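Long-range contacts in GTP cyclohydrolase 1 type 2 homolog (PDB 1NMO), which assembles into a toroidal hexamer with a dinuclear metal site in each chain and may take part in degrading radiation-damaged nucleotides: residues L127-L133 against V165-C171; L9-K13 against L226-L230; L112-L116 against W145-L150; A23-V29 against G65-K69. One frame throughout, in Å; residues are numbered along the deposited sequence.

Interaction 1. Residues L127-L133 against V165-C171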
loop_
_atom_site.group_PDB
_atom_site.type_symbol
_atom_site.label_atom_id
_atom_site.label_comp_id
_atom_site.label_asym_id
_atom_site.label_seq_id
_atom_site.Cartn_x
_atom_site.Cartn_y
_atom_site.Cartn_z
ATOM N N LEU A 127 -30.988 -28.528 8.190
ATOM C CA LEU A 127 -30.380 -27.532 7.309
ATOM C C LEU A 127 -28.980 -27.903 6.844
ATOM O O LEU A 127 -28.180 -26.995 6.499
ATOM C CB LEU A 127 -30.265 -26.231 8.081
ATOM C CG LEU A 127 -31.637 -25.653 8.487
ATOM C CD1 LEU A 127 -31.446 -24.723 9.696
ATOM C CD2 LEU A 127 -32.253 -24.867 7.250
ATOM N N VAL A 128 -28.690 -29.218 6.825
ATOM C CA VAL A 128 -27.379 -29.704 6.499
ATOM C C VAL A 128 -27.356 -30.813 5.499
ATOM O O VAL A 128 -27.328 -31.963 5.881
ATOM C CB VAL A 128 -26.698 -30.247 7.771
ATOM C CG1 VAL A 128 -25.250 -30.451 7.526
ATOM C CG2 VAL A 128 -26.858 -29.279 8.880
ATOM N N PRO A 129 -27.343 -30.506 4.196
ATOM C CA PRO A 129 -27.311 -31.540 3.154
ATOM C C PRO A 129 -25.927 -32.066 3.017
ATOM O O PRO A 129 -24.992 -31.451 3.563
ATOM C CB PRO A 129 -27.739 -30.785 1.908
ATOM C CG PRO A 129 -27.255 -29.379 2.220
ATOM C CD PRO A 129 -27.711 -29.201 3.638
ATOM N N TRP A 130 -25.773 -33.234 2.374
ATOM C CA TRP A 130 -24.417 -33.738 2.125
ATOM C C TRP A 130 -24.406 -34.272 0.699
ATOM O O TRP A 130 -25.450 -34.465 0.100
ATOM C CB TRP A 130 -23.996 -34.870 3.079
ATOM C CG TRP A 130 -24.729 -36.212 2.850
ATOM C CD1 TRP A 130 -25.876 -36.642 3.481
ATOM C CD2 TRP A 130 -24.336 -37.281 1.966
ATOM N NE1 TRP A 130 -26.217 -37.904 3.043
ATOM C CE2 TRP A 130 -25.282 -38.324 2.124
ATOM C CE3 TRP A 130 -23.266 -37.466 1.057
ATOM C CZ2 TRP A 130 -25.192 -39.546 1.418
ATOM C CZ3 TRP A 130 -23.181 -38.735 0.333
ATOM C CH2 TRP A 130 -24.129 -39.725 0.537
ATOM N N GLY A 131 -23.231 -34.462 0.143
ATOM C CA GLY A 131 -23.148 -35.028 -1.193
ATOM C C GLY A 131 -21.686 -35.121 -1.615
ATOM O O GLY A 131 -20.791 -35.142 -0.738
ATOM N N GLU A 132 -21.463 -35.119 -2.931
ATOM C CA GLU A 132 -20.133 -35.215 -3.478
ATOM C C GLU A 132 -19.802 -34.304 -4.638
ATOM O O GLU A 132 -20.596 -34.078 -5.589
ATOM C CB GLU A 132 -19.865 -36.643 -3.976
ATOM C CG GLU A 132 -20.225 -37.775 -2.996
ATOM C CD GLU A 132 -19.700 -39.149 -3.451
ATOM O OE1 GLU A 132 -19.547 -39.395 -4.687
ATOM O OE2 GLU A 132 -19.435 -39.963 -2.551
ATOM N N LEU A 133 -18.605 -33.761 -4.568
ATOM C CA LEU A 133 -18.151 -32.949 -5.691
ATOM C C LEU A 133 -18.099 -33.936 -6.870
ATOM O O LEU A 133 -17.613 -35.079 -6.731
ATOM C CB LEU A 133 -16.727 -32.455 -5.447
ATOM C CG LEU A 133 -16.657 -31.317 -4.462
ATOM C CD1 LEU A 133 -15.226 -31.235 -3.908
ATOM C CD2 LEU A 133 -17.092 -30.029 -5.165
ATOM N N VAL A 165 -10.722 -34.226 -1.629
ATOM C CA VAL A 165 -12.038 -34.014 -1.055
ATOM C C VAL A 165 -13.070 -34.565 -2.025
ATOM O O VAL A 165 -13.164 -34.140 -3.198
ATOM C CB VAL A 165 -12.357 -32.529 -0.888
ATOM C CG1 VAL A 165 -13.845 -32.338 -0.579
ATOM C CG2 VAL A 165 -11.547 -31.966 0.198
ATOM N N GLN A 166 -13.884 -35.478 -1.537
ATOM C CA GLN A 166 -14.942 -36.021 -2.401
ATOM C C GLN A 166 -16.334 -35.775 -1.793
ATOM O O GLN A 166 -17.179 -35.184 -2.423
ATOM C CB GLN A 166 -14.732 -37.565 -2.630
ATOM C CG GLN A 166 -16.006 -38.215 -3.206
ATOM C CD GLN A 166 -15.709 -39.356 -4.156
ATOM O OE1 GLN A 166 -16.468 -39.612 -5.116
ATOM N NE2 GLN A 166 -14.622 -40.043 -3.909
ATOM N N ARG A 167 -16.537 -36.244 -0.561
ATOM C CA ARG A 167 -17.820 -36.145 0.144
ATOM C C ARG A 167 -17.794 -34.887 0.970
ATOM O O ARG A 167 -16.845 -34.630 1.703
ATOM C CB ARG A 167 -18.022 -37.430 1.008
ATOM C CG ARG A 167 -19.228 -37.434 1.932
ATOM C CD ARG A 167 -19.336 -38.847 2.620
ATOM N NE ARG A 167 -19.611 -39.802 1.545
ATOM C CZ ARG A 167 -20.541 -40.748 1.599
ATOM N NH1 ARG A 167 -21.276 -40.885 2.709
ATOM N NH2 ARG A 167 -20.801 -41.485 0.493
ATOM N N VAL A 168 -18.842 -34.101 0.857
ATOM C CA VAL A 168 -18.929 -32.792 1.510
ATOM C C VAL A 168 -20.269 -32.542 2.233
ATOM O O VAL A 168 -21.270 -33.234 1.953
ATOM C CB VAL A 168 -18.805 -31.759 0.389
ATOM C CG1 VAL A 168 -18.983 -30.396 0.924
ATOM C CG2 VAL A 168 -17.447 -31.888 -0.239
ATOM N N ALA A 169 -20.322 -31.642 3.220
ATOM C CA ALA A 169 -21.676 -31.352 3.737
ATOM C C ALA A 169 -21.600 -29.824 3.881
ATOM O O ALA A 169 -20.501 -29.269 3.857
ATOM C CB ALA A 169 -21.983 -32.056 5.066
ATOM N N TRP A 170 -22.709 -29.117 4.045
ATOM C CA TRP A 170 -22.578 -27.690 4.089
ATOM C C TRP A 170 -23.808 -27.104 4.676
ATOM O O TRP A 170 -24.820 -27.806 4.768
ATOM C CB TRP A 170 -22.404 -27.179 2.667
ATOM C CG TRP A 170 -23.565 -27.439 1.721
ATOM C CD1 TRP A 170 -24.606 -26.612 1.444
ATOM C CD2 TRP A 170 -23.806 -28.646 0.953
ATOM N NE1 TRP A 170 -25.487 -27.216 0.561
ATOM C CE2 TRP A 170 -25.019 -28.458 0.241
ATOM C CE3 TRP A 170 -23.105 -29.874 0.804
ATOM C CZ2 TRP A 170 -25.548 -29.442 -0.619
ATOM C CZ3 TRP A 170 -23.632 -30.875 -0.051
ATOM C CH2 TRP A 170 -24.834 -30.646 -0.743
ATOM N N CYS A 171 -23.737 -25.842 5.086
ATOM C CA CYS A 171 -24.931 -25.135 5.573
ATOM C C CYS A 171 -24.582 -23.706 5.240
ATOM O O CYS A 171 -23.564 -23.272 5.701
ATOM C CB CYS A 171 -25.148 -25.261 7.097
ATOM S SG CYS A 171 -26.668 -24.346 7.605
#

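Interaction 2. Residues L9-K13 against L226-L230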
loop_
_atom_site.group_PDB
_atom_site.type_symbol
_atom_site.label_atom_id
_atom_site.label_comp_id
_atom_site.label_asym_id
_atom_site.label_seq_id
_atom_site.Cartn_x
_atom_site.Cartn_y
_atom_site.Cartn_z
ATOM N N LEU A 9 -48.441 -16.844 -2.369
ATOM C CA LEU A 9 -47.771 -17.574 -3.452
ATOM C C LEU A 9 -46.384 -18.156 -3.047
ATOM O O LEU A 9 -46.053 -19.326 -3.318
ATOM C CB LEU A 9 -47.627 -16.638 -4.649
ATOM C CG LEU A 9 -46.867 -17.340 -5.769
ATOM C CD1 LEU A 9 -47.725 -18.528 -6.366
ATOM C CD2 LEU A 9 -46.579 -16.370 -6.820
ATOM N N ILE A 10 -45.559 -17.324 -2.422
ATOM C CA ILE A 10 -44.210 -17.740 -2.031
ATOM C C ILE A 10 -44.358 -18.678 -0.887
ATOM O O ILE A 10 -43.719 -19.713 -0.828
ATOM C CB ILE A 10 -43.292 -16.547 -1.550
ATOM C CG1 ILE A 10 -43.328 -15.412 -2.539
ATOM C CG2 ILE A 10 -41.856 -17.008 -1.445
ATOM C CD1 ILE A 10 -43.389 -15.966 -3.805
ATOM N N ASN A 11 -45.239 -18.315 0.033
ATOM C CA ASN A 11 -45.480 -19.145 1.178
ATOM C C ASN A 11 -45.770 -20.569 0.762
ATOM O O ASN A 11 -45.126 -21.520 1.277
ATOM C CB ASN A 11 -46.627 -18.572 1.907
ATOM C CG ASN A 11 -46.199 -17.748 3.087
ATOM O OD1 ASN A 11 -44.996 -17.580 3.383
ATOM N ND2 ASN A 11 -47.192 -17.232 3.801
ATOM N N GLU A 12 -46.727 -20.777 -0.148
ATOM C CA GLU A 12 -46.989 -22.171 -0.562
ATOM C C GLU A 12 -45.832 -22.823 -1.311
ATOM O O GLU A 12 -45.576 -24.008 -1.110
ATOM C CB GLU A 12 -48.298 -22.291 -1.377
ATOM C CG GLU A 12 -49.530 -22.354 -0.397
ATOM C CD GLU A 12 -50.836 -21.857 -1.051
ATOM O OE1 GLU A 12 -50.885 -21.810 -2.324
ATOM O OE2 GLU A 12 -51.818 -21.539 -0.297
ATOM N N LYS A 13 -45.112 -22.055 -2.126
ATOM C CA LYS A 13 -43.974 -22.617 -2.874
ATOM C C LYS A 13 -42.846 -23.041 -1.936
ATOM O O LYS A 13 -42.265 -24.127 -2.051
ATOM C CB LYS A 13 -43.485 -21.597 -3.898
ATOM C CG LYS A 13 -42.227 -22.010 -4.755
ATOM C CD LYS A 13 -42.382 -23.332 -5.545
ATOM C CE LYS A 13 -41.221 -23.577 -6.524
ATOM N NZ LYS A 13 -41.385 -24.847 -7.472
ATOM N N LEU A 226 -35.083 -17.374 -6.251
ATOM C CA LEU A 226 -36.505 -17.109 -6.096
ATOM C C LEU A 226 -36.944 -15.946 -6.959
ATOM O O LEU A 226 -38.033 -15.939 -7.557
ATOM C CB LEU A 226 -36.814 -16.885 -4.590
ATOM C CG LEU A 226 -38.228 -16.353 -4.250
ATOM C CD1 LEU A 226 -39.269 -17.461 -4.460
ATOM C CD2 LEU A 226 -38.270 -15.890 -2.788
ATOM N N SER A 227 -36.074 -14.956 -7.088
ATOM C CA SER A 227 -36.418 -13.758 -7.903
ATOM C C SER A 227 -36.617 -14.142 -9.369
ATOM O O SER A 227 -37.474 -13.565 -10.040
ATOM C CB SER A 227 -35.312 -12.687 -7.813
ATOM O OG SER A 227 -35.082 -12.323 -6.466
ATOM N N GLU A 228 -35.827 -15.120 -9.857
ATOM C CA GLU A 228 -35.942 -15.587 -11.264
ATOM C C GLU A 228 -37.197 -16.419 -11.315
ATOM O O GLU A 228 -37.983 -16.328 -12.240
ATOM C CB GLU A 228 -34.739 -16.451 -11.632
ATOM C CG GLU A 228 -33.454 -15.642 -11.659
ATOM C CD GLU A 228 -32.185 -16.509 -11.615
ATOM O OE1 GLU A 228 -32.276 -17.689 -11.072
ATOM O OE2 GLU A 228 -31.108 -15.987 -12.106
ATOM N N TRP A 229 -37.417 -17.222 -10.295
ATOM C CA TRP A 229 -38.631 -18.023 -10.306
ATOM C C TRP A 229 -39.835 -17.078 -10.379
ATOM O O TRP A 229 -40.854 -17.376 -11.027
ATOM C CB TRP A 229 -38.765 -18.828 -9.008
ATOM C CG TRP A 229 -39.949 -19.736 -8.976
ATOM C CD1 TRP A 229 -40.034 -21.009 -9.515
ATOM C CD2 TRP A 229 -41.245 -19.460 -8.397
ATOM N NE1 TRP A 229 -41.319 -21.537 -9.294
ATOM C CE2 TRP A 229 -42.067 -20.601 -8.620
ATOM C CE3 TRP A 229 -41.795 -18.354 -7.723
ATOM C CZ2 TRP A 229 -43.403 -20.662 -8.181
ATOM C CZ3 TRP A 229 -43.142 -18.404 -7.284
ATOM C CH2 TRP A 229 -43.929 -19.557 -7.519
ATOM N N LEU A 230 -39.785 -15.932 -9.706
ATOM C CA LEU A 230 -40.987 -15.087 -9.815
ATOM C C LEU A 230 -41.053 -14.485 -11.228
ATOM O O LEU A 230 -42.109 -14.380 -11.799
ATOM C CB LEU A 230 -40.977 -13.978 -8.756
ATOM C CG LEU A 230 -41.227 -14.395 -7.311
ATOM C CD1 LEU A 230 -40.521 -13.353 -6.495
ATOM C CD2 LEU A 230 -42.779 -14.392 -6.945
#

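Interaction 3. Residues L112-L116 against W145-L150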
loop_
_atom_site.group_PDB
_atom_site.type_symbol
_atom_site.label_atom_id
_atom_site.label_comp_id
_atom_site.label_asym_id
_atom_site.label_seq_id
_atom_site.Cartn_x
_atom_site.Cartn_y
_atom_site.Cartn_z
ATOM N N LEU A 112 -26.107 -23.326 -3.636
ATOM C CA LEU A 112 -24.681 -23.357 -3.420
ATOM C C LEU A 112 -24.269 -24.721 -4.020
ATOM O O LEU A 112 -23.313 -24.810 -4.777
ATOM C CB LEU A 112 -24.361 -23.315 -1.925
ATOM C CG LEU A 112 -23.103 -22.614 -1.389
ATOM C CD1 LEU A 112 -22.483 -23.512 -0.395
ATOM C CD2 LEU A 112 -22.184 -22.201 -2.403
ATOM N N ALA A 113 -24.939 -25.822 -3.670
ATOM C CA ALA A 113 -24.502 -27.099 -4.288
ATOM C C ALA A 113 -24.309 -26.968 -5.789
ATOM O O ALA A 113 -23.279 -27.409 -6.367
ATOM C CB ALA A 113 -25.509 -28.172 -4.024
ATOM N N ALA A 114 -25.273 -26.345 -6.448
ATOM C CA ALA A 114 -25.236 -26.221 -7.927
ATOM C C ALA A 114 -24.072 -25.350 -8.302
ATOM O O ALA A 114 -23.275 -25.681 -9.204
ATOM C CB ALA A 114 -26.547 -25.586 -8.443
ATOM N N LEU A 115 -23.961 -24.207 -7.621
ATOM C CA LEU A 115 -22.847 -23.317 -7.957
ATOM C C LEU A 115 -21.458 -23.983 -7.807
ATOM O O LEU A 115 -20.525 -23.635 -8.533
ATOM C CB LEU A 115 -22.895 -22.081 -7.068
ATOM C CG LEU A 115 -21.879 -21.021 -7.486
ATOM C CD1 LEU A 115 -22.011 -20.690 -8.960
ATOM C CD2 LEU A 115 -22.146 -19.730 -6.689
ATOM N N LEU A 116 -21.296 -24.887 -6.834
ATOM C CA LEU A 116 -19.991 -25.470 -6.613
ATOM C C LEU A 116 -19.877 -26.806 -7.239
ATOM O O LEU A 116 -18.866 -27.500 -7.085
ATOM C CB LEU A 116 -19.660 -25.566 -5.147
ATOM C CG LEU A 116 -19.807 -24.250 -4.372
ATOM C CD1 LEU A 116 -19.696 -24.595 -2.924
ATOM C CD2 LEU A 116 -18.753 -23.258 -4.762
ATOM N N TRP A 145 -11.368 -22.896 -5.916
ATOM C CA TRP A 145 -12.606 -23.064 -6.674
ATOM C C TRP A 145 -13.773 -22.249 -6.045
ATOM O O TRP A 145 -14.564 -21.517 -6.720
ATOM C CB TRP A 145 -12.934 -24.547 -6.621
ATOM C CG TRP A 145 -14.269 -24.892 -7.130
ATOM C CD1 TRP A 145 -15.283 -25.485 -6.452
ATOM C CD2 TRP A 145 -14.680 -24.787 -8.482
ATOM N NE1 TRP A 145 -16.337 -25.789 -7.323
ATOM C CE2 TRP A 145 -15.978 -25.362 -8.573
ATOM C CE3 TRP A 145 -14.068 -24.272 -9.639
ATOM C CZ2 TRP A 145 -16.673 -25.419 -9.768
ATOM C CZ3 TRP A 145 -14.767 -24.338 -10.841
ATOM C CH2 TRP A 145 -16.066 -24.917 -10.889
ATOM N N ILE A 146 -13.918 -22.421 -4.744
ATOM C CA ILE A 146 -14.959 -21.722 -3.993
ATOM C C ILE A 146 -14.774 -20.202 -4.228
ATOM O O ILE A 146 -15.756 -19.460 -4.508
ATOM C CB ILE A 146 -14.842 -22.130 -2.491
ATOM C CG1 ILE A 146 -15.213 -23.620 -2.376
ATOM C CG2 ILE A 146 -15.745 -21.298 -1.588
ATOM C CD1 ILE A 146 -15.370 -24.204 -0.938
ATOM N N GLU A 147 -13.522 -19.751 -4.186
ATOM C CA GLU A 147 -13.244 -18.315 -4.366
ATOM C C GLU A 147 -13.564 -17.776 -5.764
ATOM O O GLU A 147 -14.016 -16.612 -5.910
ATOM C CB GLU A 147 -11.786 -18.008 -4.003
ATOM C CG GLU A 147 -11.225 -16.693 -4.592
ATOM C CD GLU A 147 -9.772 -16.399 -4.075
ATOM O OE1 GLU A 147 -9.136 -17.283 -3.448
ATOM O OE2 GLU A 147 -9.240 -15.297 -4.298
ATOM N N ALA A 148 -13.340 -18.593 -6.797
ATOM C CA ALA A 148 -13.626 -18.169 -8.191
ATOM C C ALA A 148 -15.151 -18.209 -8.379
ATOM O O ALA A 148 -15.721 -17.371 -9.054
ATOM C CB ALA A 148 -12.957 -19.137 -9.163
ATOM N N ARG A 149 -15.817 -19.204 -7.790
ATOM C CA ARG A 149 -17.280 -19.344 -7.900
ATOM C C ARG A 149 -18.053 -18.272 -7.160
ATOM O O ARG A 149 -19.034 -17.726 -7.697
ATOM C CB ARG A 149 -17.711 -20.728 -7.364
ATOM C CG ARG A 149 -17.160 -21.914 -8.176
ATOM C CD ARG A 149 -17.169 -21.605 -9.683
ATOM N NE ARG A 149 -18.374 -22.041 -10.357
ATOM C CZ ARG A 149 -19.104 -21.285 -11.178
ATOM N NH1 ARG A 149 -18.738 -20.005 -11.422
ATOM N NH2 ARG A 149 -20.202 -21.812 -11.790
ATOM N N LEU A 150 -17.620 -17.959 -5.927
ATOM C CA LEU A 150 -18.288 -16.953 -5.093
ATOM C C LEU A 150 -17.688 -15.570 -5.189
ATOM O O LEU A 150 -18.295 -14.671 -4.714
ATOM C CB LEU A 150 -18.307 -17.379 -3.601
ATOM C CG LEU A 150 -18.849 -18.792 -3.293
ATOM C CD1 LEU A 150 -19.234 -18.856 -1.841
ATOM C CD2 LEU A 150 -20.059 -19.178 -4.136
#

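Interaction 4. Residues A23-V29 against G65-K69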
loop_
_atom_site.group_PDB
_atom_site.type_symbol
_atom_site.label_atom_id
_atom_site.label_comp_id
_atom_site.label_asym_id
_atom_site.label_seq_id
_atom_site.Cartn_x
_atom_site.Cartn_y
_atom_site.Cartn_z
ATOM N N ALA A 23 -37.966 -16.025 13.214
ATOM C CA ALA A 23 -38.603 -14.769 12.871
ATOM C C ALA A 23 -39.798 -14.982 11.957
ATOM O O ALA A 23 -39.927 -16.011 11.271
ATOM C CB ALA A 23 -37.577 -13.794 12.257
ATOM N N PRO A 24 -40.738 -14.036 11.972
ATOM C CA PRO A 24 -41.858 -14.316 11.059
ATOM C C PRO A 24 -41.472 -14.389 9.588
ATOM O O PRO A 24 -40.671 -13.607 9.120
ATOM C CB PRO A 24 -42.821 -13.159 11.308
ATOM C CG PRO A 24 -41.868 -12.001 11.867
ATOM C CD PRO A 24 -40.973 -12.822 12.796
ATOM N N ASN A 25 -42.053 -15.332 8.860
ATOM C CA ASN A 25 -41.823 -15.422 7.422
ATOM C C ASN A 25 -43.107 -14.873 6.677
ATOM O O ASN A 25 -44.250 -14.995 7.186
ATOM C CB ASN A 25 -41.469 -16.875 7.043
ATOM C CG ASN A 25 -40.098 -17.284 7.520
ATOM O OD1 ASN A 25 -39.068 -16.610 7.176
ATOM N ND2 ASN A 25 -40.024 -18.433 8.300
ATOM N N GLY A 26 -42.912 -14.231 5.507
ATOM C CA GLY A 26 -44.044 -13.689 4.758
ATOM C C GLY A 26 -44.010 -12.164 4.687
ATOM O O GLY A 26 -42.906 -11.577 4.623
ATOM N N LEU A 27 -45.191 -11.518 4.729
ATOM C CA LEU A 27 -45.271 -10.025 4.673
ATOM C C LEU A 27 -44.757 -9.506 6.018
ATOM O O LEU A 27 -45.407 -9.776 7.023
ATOM C CB LEU A 27 -46.727 -9.573 4.613
ATOM C CG LEU A 27 -47.032 -8.617 3.491
ATOM C CD1 LEU A 27 -48.309 -7.901 3.807
ATOM C CD2 LEU A 27 -45.919 -7.675 3.252
ATOM N N GLN A 28 -43.658 -8.784 6.103
ATOM C CA GLN A 28 -43.327 -8.338 7.452
ATOM C C GLN A 28 -43.735 -6.872 7.655
ATOM O O GLN A 28 -43.917 -6.411 8.783
ATOM C CB GLN A 28 -41.839 -8.481 7.722
ATOM C CG GLN A 28 -41.334 -9.925 7.560
ATOM C CD GLN A 28 -39.880 -9.998 7.978
ATOM O OE1 GLN A 28 -39.226 -8.954 8.158
ATOM N NE2 GLN A 28 -39.363 -11.212 8.143
ATOM N N VAL A 29 -43.878 -6.110 6.584
ATOM C CA VAL A 29 -44.262 -4.702 6.803
ATOM C C VAL A 29 -45.171 -4.461 5.643
ATOM O O VAL A 29 -44.744 -4.496 4.505
ATOM C CB VAL A 29 -43.048 -3.742 6.745
ATOM C CG1 VAL A 29 -43.506 -2.319 7.129
ATOM C CG2 VAL A 29 -41.920 -4.248 7.737
ATOM N N GLY A 65 -34.994 -10.264 7.099
ATOM C CA GLY A 65 -35.829 -9.080 7.281
ATOM C C GLY A 65 -35.717 -8.640 8.703
ATOM O O GLY A 65 -34.602 -8.617 9.226
ATOM N N TYR A 66 -36.847 -8.344 9.368
ATOM C CA TYR A 66 -36.776 -7.825 10.757
ATOM C C TYR A 66 -37.514 -8.669 11.809
ATOM O O TYR A 66 -37.917 -9.807 11.559
ATOM C CB TYR A 66 -37.366 -6.408 10.797
ATOM C CG TYR A 66 -36.852 -5.437 9.746
ATOM C CD1 TYR A 66 -35.563 -5.497 9.326
ATOM C CD2 TYR A 66 -37.689 -4.448 9.158
ATOM C CE1 TYR A 66 -35.085 -4.634 8.332
ATOM C CE2 TYR A 66 -37.198 -3.569 8.163
ATOM C CZ TYR A 66 -35.884 -3.695 7.757
ATOM O OH TYR A 66 -35.293 -2.962 6.719
ATOM N N PHE A 67 -37.647 -8.100 13.006
ATOM C CA PHE A 67 -38.429 -8.729 14.092
ATOM C C PHE A 67 -37.929 -10.085 14.538
ATOM O O PHE A 67 -38.727 -11.012 14.683
ATOM C CB PHE A 67 -39.855 -8.872 13.598
ATOM C CG PHE A 67 -40.361 -7.616 12.939
ATOM C CD1 PHE A 67 -40.199 -6.393 13.574
ATOM C CD2 PHE A 67 -40.975 -7.649 11.709
ATOM C CE1 PHE A 67 -40.640 -5.215 12.987
ATOM C CE2 PHE A 67 -41.415 -6.503 11.125
ATOM C CZ PHE A 67 -41.240 -5.268 11.786
ATOM N N TRP A 68 -36.604 -10.207 14.685
ATOM C CA TRP A 68 -35.956 -11.439 15.162
ATOM C C TRP A 68 -36.338 -11.683 16.644
ATOM O O TRP A 68 -36.474 -10.727 17.462
ATOM C CB TRP A 68 -34.429 -11.318 15.046
ATOM C CG TRP A 68 -33.999 -11.248 13.628
ATOM C CD1 TRP A 68 -33.896 -10.093 12.864
ATOM C CD2 TRP A 68 -33.870 -12.362 12.686
ATOM N NE1 TRP A 68 -33.742 -10.426 11.508
ATOM C CE2 TRP A 68 -33.710 -11.789 11.367
ATOM C CE3 TRP A 68 -33.877 -13.778 12.818
ATOM C CZ2 TRP A 68 -33.562 -12.589 10.198
ATOM C CZ3 TRP A 68 -33.733 -14.573 11.648
ATOM C CH2 TRP A 68 -33.575 -13.968 10.357
ATOM N N LYS A 69 -36.463 -12.973 16.968
ATOM C CA LYS A 69 -36.826 -13.344 18.294
ATOM C C LYS A 69 -35.807 -12.799 19.293
ATOM O O LYS A 69 -34.553 -12.936 19.146
ATOM C CB LYS A 69 -36.981 -14.875 18.440
ATOM C CG LYS A 69 -37.910 -15.294 19.613
ATOM C CD LYS A 69 -39.251 -16.007 19.136
ATOM C CE LYS A 69 -39.036 -17.033 17.969
ATOM N NZ LYS A 69 -38.287 -18.317 18.313
HETATM O O HOH W 1 -36.812 -11.576 9.350
#

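Interaction 1. Residues L127-L133 against V165-C171
G131 and V168 face each other as an antiparallel hydrogen-bonded pair, G131 N meeting V168 O at 2.9 Å and V168 N meeting G131 O at 2.7 Å. Toward one end of the ladder L133 N bonds to Q166 O at 2.9 Å, and toward the other W170 N makes a longer bond to P129 O at 3.3 Å. Strands 128-137 and 165-170 are thereby made neighbours in a mixed sheet, with strand 118-123 beyond the first and 189-192 beyond the second. Charge and aromaticity meet on the face bearing W130, E132, R167 and A169. R167 runs extended and bends at chi3 (-65°), which lays its guanidinium against the W130 ring; W130 CZ3 stands 3.6 Å from R167 CZ, with the planes 30° apart. At the edge of that guanidinium, R167 NH2 forms a long salt bridge of 3.7 Å to E132 OE2. Apolar contact involves the W170 indole, with P129 CB 3.6 Å from W170 CZ2, while W170 NE1 bonds to N109 O.

Interaction 2. Residues L9-K13 against L226-L230
K13 lies over one face of the W229 indole, and this CH-pi contact is the central feature of a meeting between helices 3-13 and 221-233. K13 CG stands 4.1 Å from the centroid of the six-membered ring of W229, 19° off its normal, and farther along the side chain K13 CE comes within 3.4 Å of W229 NE1. The bend at chi2 (56°) lets the aliphatic part of the lysine follow the indole, while NZ ends in a salt bridge with E105. The remaining contacts are apolar. L9 and W229 reach toward each other from their own helices, L9 CD2 coming 4.0 Å from W229 CZ3. Deeper in, I10 CD1 meets L230 CD2 at 3.6 Å, the two side chains crossing at about a right angle, and I10 CG2 touches L226 CD2 at 4.0 Å. No hydrogen bond joins the two segments. The short axes stay 12.4 Å apart at an angle of 117°, a separation spanned by these long side chains. Beyond the interface, L230 rests on V238 of strand 237-240, an outer strand, within this chain, of the five-stranded sheet, and I10 packs on W96.

Interaction 3. Residues L112-L116 against W145-L150
W145 NE1 donates a nearly straight hydrogen bond to L116 O, 3.1 Å long with an angle of 163° at the hydrogen. The oxygen lies in the plane of the indole, but the donor stands well above the carbonyl plane of L116. One turn on, R149 lays its CG over the centre of the W145 ring, so that the indole is gripped at its edge by a carbonyl and covered on a face by an arginine of its own helix. Bends at chi2 and chi3 curl R149 back toward L115: R149 NE makes a weak bond to L115 O at 3.2 Å, and L115 CD1 sits over a face of the guanidinium, 3.5 Å from R149 NH2. Beside these polar contacts the L116 side chain enters as a knob into the hole formed by W145, I146, R149 and L150, its CD2 reaching R149 CB at 3.8 Å. Among the leucines, L112 CD2 touches L150 CD2 at 4.1 Å, while one pair, L115 CD2 and L150 CD2 at 3.3 Å, is closer than normal van der Waals contact. Helices 108-116 and 139-150, whose local axes run at 109° to each other, 10.5 Å apart at closest approach, are thus joined, and the pair lies against the six-stranded sheet, with L116 and I146 resting on I191 of strand 189-192 and I146 and L150 meeting A213.

Interaction 4. Residues A23-V29 against G65-K69
Q28 reaches across to the loop after strand 59-62, from a classic beta bulge in which Q28 and V29 both face L93 of the neighbouring strand. Its amide is the tightly held part of the contact. Y66 N donates to Q28 OE1 at 2.7 Å, in the carbonyl plane and on a lone pair, with an angle of 171° at the hydrogen. On the amide's other atom, Q28 NE2 gives one bond to P24 O at 2.9 Å and another to a water, which in turn donates to Y66 O; together these fix the rotation of the group. Side-chain carbons sit more loosely around F67: V29 CG2 stays 4.1 Å from F67 CE2, and CG of the solvent-exposed P24 is 4.1 Å from F67 CB, although Q28 O lies 3.4 Å from F67 CE2 at the ring edge. At the far end of the segments, W68 stands beside the metal ligand H64, its ring held by a bond from W68 NE1 to G65 O. Over a face of that indole sits a methyl group, A23 CB, 3.7 Å from W68 CE3.

The four contacts fall in two lobes on either side of the dinuclear iron site. Interactions 1 and 3 share a lobe and touch directly: W170 CZ2 lies 3.6 Å from A113 CB, so the sheet and its covering helices form one packed body. Interactions 2 and 4 belong to the other lobe, their centres about 17 Å apart, and touch where N11 OD1 lies 4.2 Å from G26 CA. Interactions 1 and 4 lie on opposite sides of the chain's centre, about 29 Å between their centres, yet the side chains of C171 and W68 are each about 7 Å from a bound iron. The side chain of L112, in interaction 3, is about 11 Å from a bound iron, and the side chain of L226, in interaction 2, is about 13 Å from a bound iron.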